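Local structure of gamma-glutamyltranspeptidase (Streptomyces lincolnensis, 6J3A) at residues His539-Pro544 / Ser556-Ala561. The protein is an LmbA-like member of the gamma-glutamyltranspeptidase family of Ntn hydrolases, whose relatives transfer or hydrolyse gamma-glutamyl groups; its own substrate is not established. Residues are numbered along the deposited sequence; the frame is centred on the assembly and turned at random.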
ATOM      1  N   HIS A 539      23.225   1.692  10.257  1.00 30.65           N
ATOM      2  CA  HIS A 539      23.965   0.454  10.562  1.00 30.39           C
ATOM      3  C   HIS A 539      25.437   0.756  10.698  1.00 30.61           C
ATOM      4  O   HIS A 539      25.894   1.792  10.223  1.00 31.17           O
ATOM      5  CB  HIS A 539      23.775  -0.597   9.464  1.00 29.55           C
ATOM      6  CG  HIS A 539      24.503  -0.292   8.186  1.00 29.33           C
ATOM      7  ND1 HIS A 539      25.647  -0.958   7.801  1.00 29.44           N
ATOM      8  CD2 HIS A 539      24.238   0.593   7.199  1.00 29.33           C
ATOM      9  CE1 HIS A 539      26.050  -0.493   6.632  1.00 29.24           C
ATOM     10  NE2 HIS A 539      25.215   0.452   6.247  1.00 28.90           N
ATOM     11  N   ASN A 540      26.172  -0.157  11.330  1.00 31.40           N
ATOM     12  CA  ASN A 540      27.642  -0.124  11.308  1.00 32.10           C
ATOM     13  C   ASN A 540      28.216  -1.313  10.540  1.00 32.24           C
ATOM     14  O   ASN A 540      27.515  -2.302  10.304  1.00 29.76           O
ATOM     15  CB  ASN A 540      28.217  -0.038  12.732  1.00 31.92           C
ATOM     16  CG  ASN A 540      28.254  -1.378  13.449  1.00 31.41           C
ATOM     17  OD1 ASN A 540      29.142  -2.194  13.214  1.00 31.97           O
ATOM     18  ND2 ASN A 540      27.315  -1.587  14.361  1.00 30.15           N
ATOM     19  N   ASP A 541      29.490  -1.197  10.162  1.00 33.91           N
ATOM     20  CA  ASP A 541      30.222  -2.278   9.471  1.00 36.18           C
ATOM     21  C   ASP A 541      31.544  -2.609  10.173  1.00 36.44           C
ATOM     22  O   ASP A 541      32.491  -3.085   9.538  1.00 37.87           O
ATOM     23  CB  ASP A 541      30.513  -1.906   8.006  1.00 37.69           C
ATOM     24  CG  ASP A 541      29.283  -1.939   7.122  1.00 38.13           C
ATOM     25  OD1 ASP A 541      28.532  -2.945   7.123  1.00 40.36           O
ATOM     26  OD2 ASP A 541      29.100  -0.947   6.395  1.00 38.02           O
ATOM     27  N   SER A 542      31.598  -2.389  11.485  1.00 35.59           N
ATOM     28  CA  SER A 542      32.823  -2.605  12.261  1.00 35.04           C
ATOM     29  C   SER A 542      32.881  -4.023  12.838  1.00 34.54           C
ATOM     30  O   SER A 542      32.883  -4.231  14.043  1.00 32.90           O
ATOM     31  CB  SER A 542      32.963  -1.542  13.351  1.00 34.66           C
ATOM     32  OG  SER A 542      34.251  -1.589  13.923  1.00 34.16           O
ATOM     33  N   PHE A 543      32.965  -4.984  11.929  1.00 36.47           N
ATOM     34  CA  PHE A 543      33.037  -6.420  12.229  1.00 37.58           C
ATOM     35  C   PHE A 543      33.243  -7.136  10.885  1.00 38.85           C
ATOM     36  O   PHE A 543      32.919  -6.561   9.844  1.00 41.14           O
ATOM     37  CB  PHE A 543      31.737  -6.903  12.881  1.00 37.37           C
ATOM     38  CG  PHE A 543      30.511  -6.535  12.102  1.00 38.36           C
ATOM     39  CD1 PHE A 543      30.137  -7.278  10.981  1.00 39.17           C
ATOM     40  CD2 PHE A 543      29.751  -5.428  12.457  1.00 37.94           C
ATOM     41  CE1 PHE A 543      29.030  -6.926  10.232  1.00 39.70           C
ATOM     42  CE2 PHE A 543      28.632  -5.080  11.723  1.00 38.51           C
ATOM     43  CZ  PHE A 543      28.271  -5.828  10.607  1.00 39.77           C
ATOM     44  N   PRO A 544      33.768  -8.377  10.884  1.00 39.27           N
ATOM     45  CA  PRO A 544      33.926  -9.089   9.603  1.00 38.74           C
ATOM     46  C   PRO A 544      32.591  -9.478   8.966  1.00 39.11           C
ATOM     47  O   PRO A 544      31.772 -10.156   9.605  1.00 39.76           O
ATOM     48  CB  PRO A 544      34.715 -10.347   9.986  1.00 38.60           C
ATOM     49  CG  PRO A 544      34.510 -10.503  11.444  1.00 38.95           C
ATOM     50  CD  PRO A 544      34.369  -9.123  12.000  1.00 39.55           C
ATOM     51  N   SER A 556      33.168   2.202  11.259  1.00 37.70           N
ATOM     52  CA  SER A 556      32.351   2.710  10.157  1.00 35.91           C
ATOM     53  C   SER A 556      30.871   2.577  10.442  1.00 35.82           C
ATOM     54  O   SER A 556      30.375   1.478  10.689  1.00 35.39           O
ATOM     55  CB  SER A 556      32.662   1.973   8.861  1.00 35.09           C
ATOM     56  OG  SER A 556      31.982   2.577   7.775  1.00 34.09           O
ATOM     57  N   VAL A 557      30.165   3.702  10.366  1.00 37.50           N
ATOM     58  CA  VAL A 557      28.719   3.731  10.579  1.00 37.42           C
ATOM     59  C   VAL A 557      28.004   4.530   9.481  1.00 36.40           C
ATOM     60  O   VAL A 557      28.476   5.582   9.045  1.00 36.23           O
ATOM     61  CB  VAL A 557      28.381   4.254  11.992  1.00 37.20           C
ATOM     62  CG1 VAL A 557      28.641   5.749  12.112  1.00 37.80           C
ATOM     63  CG2 VAL A 557      26.948   3.918  12.358  1.00 37.65           C
ATOM     64  N   THR A 558      26.863   4.013   9.039  1.00 35.54           N
ATOM     65  CA  THR A 558      26.136   4.599   7.914  1.00 35.35           C
ATOM     66  C   THR A 558      24.726   5.032   8.334  1.00 34.63           C
ATOM     67  O   THR A 558      23.888   4.193   8.652  1.00 33.41           O
ATOM     68  CB  THR A 558      26.074   3.613   6.735  1.00 34.93           C
ATOM     69  OG1 THR A 558      27.402   3.195   6.399  1.00 35.31           O
ATOM     70  CG2 THR A 558      25.419   4.247   5.496  1.00 35.14           C
ATOM     71  N   VAL A 559      24.482   6.343   8.313  1.00 34.39           N
ATOM     72  CA  VAL A 559      23.145   6.911   8.588  1.00 36.25           C
ATOM     73  C   VAL A 559      22.472   7.412   7.308  1.00 36.12           C
ATOM     74  O   VAL A 559      23.154   7.789   6.349  1.00 40.03           O
ATOM     75  CB  VAL A 559      23.180   8.071   9.618  1.00 37.31           C
ATOM     76  CG1 VAL A 559      23.736   7.583  10.949  1.00 38.43           C
ATOM     77  CG2 VAL A 559      23.972   9.276   9.112  1.00 37.66           C
ATOM     78  N   GLU A 560      21.138   7.426   7.308  1.00 33.70           N
ATOM     79  CA  GLU A 560      20.369   8.019   6.215  1.00 31.04           C
ATOM     80  C   GLU A 560      20.506   9.534   6.268  1.00 31.43           C
ATOM     81  O   GLU A 560      20.673  10.118   7.337  1.00 30.54           O
ATOM     82  CB  GLU A 560      18.894   7.625   6.286  1.00 28.85           C
ATOM     83  CG  GLU A 560      18.639   6.164   5.978  1.00 28.19           C
ATOM     84  CD  GLU A 560      17.166   5.800   5.946  1.00 28.30           C
ATOM     85  OE1 GLU A 560      16.714   5.253   4.923  1.00 28.43           O
ATOM     86  OE2 GLU A 560      16.443   6.039   6.935  1.00 28.37           O
ATOM     87  N   ALA A 561      20.416  10.164   5.101  1.00 32.43           N
ATOM     88  CA  ALA A 561      20.546  11.618   4.989  1.00 33.12           C
ATOM     89  C   ALA A 561      19.477  12.388   5.752  1.00 33.16           C
ATOM     90  O   ALA A 561      19.691  13.556   6.056  1.00 33.79           O
ATOM     91  CB  ALA A 561      20.544  12.049   3.524  1.00 32.83           C
TER
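His539 and Thr558 face each other as an antiparallel hydrogen-bonded pair. Thr558 N donates to His539 O at 2.7 Å, almost straight at 178°. The return bond, His539 N to Thr558 O, is 3.0 Å, with the donor tilted from the carbonyl plane. On one face of the sheet the two side chains lie side by side, pointing the same way. The imidazole meets the threonine obliquely, through its NE2 and CD2 side; His539 NE2 lies 3.3 Å from Thr558 CB. CG of His539 sits between the backbone N and the carbonyl carbon (chi1 73°), which swings the ring over toward the threonine. On its ND1 side the ring makes a weak bond to the carbonyl O of Asn540, and Asp541 OD1 lies in plane at its edge. Trp509 and Gln508 of helix 506-519 also touch the histidine.

The contact is a short two-stranded antiparallel ladder. Strand 556-560 is the middle strand of a small mixed sheet and pairs in parallel with strand 577-581 on its other side. Strand 538-540 is an outer strand of this sheet within the chain.

Ser556 takes part through its backbone. Its carbonyl O accepts from Asp541 N at 2.9 Å and also lies 3.2 Å from Asn540 CA, a CA-H...O contact. Between these bonds Asn540 and Val557 form a non-hydrogen-bonded pair, and Val557 CG2 packs against His539 O. The chain then turns away after Asp541. Asn540 OD1 closes an Asx turn by accepting from Ser542 N at 3.0 Å, in the carbonyl plane on a lone pair. Ser542 centres an inverse gamma turn, and its OG bonds to Gly555 N. Asp541 OD2 forms a salt bridge with Arg553.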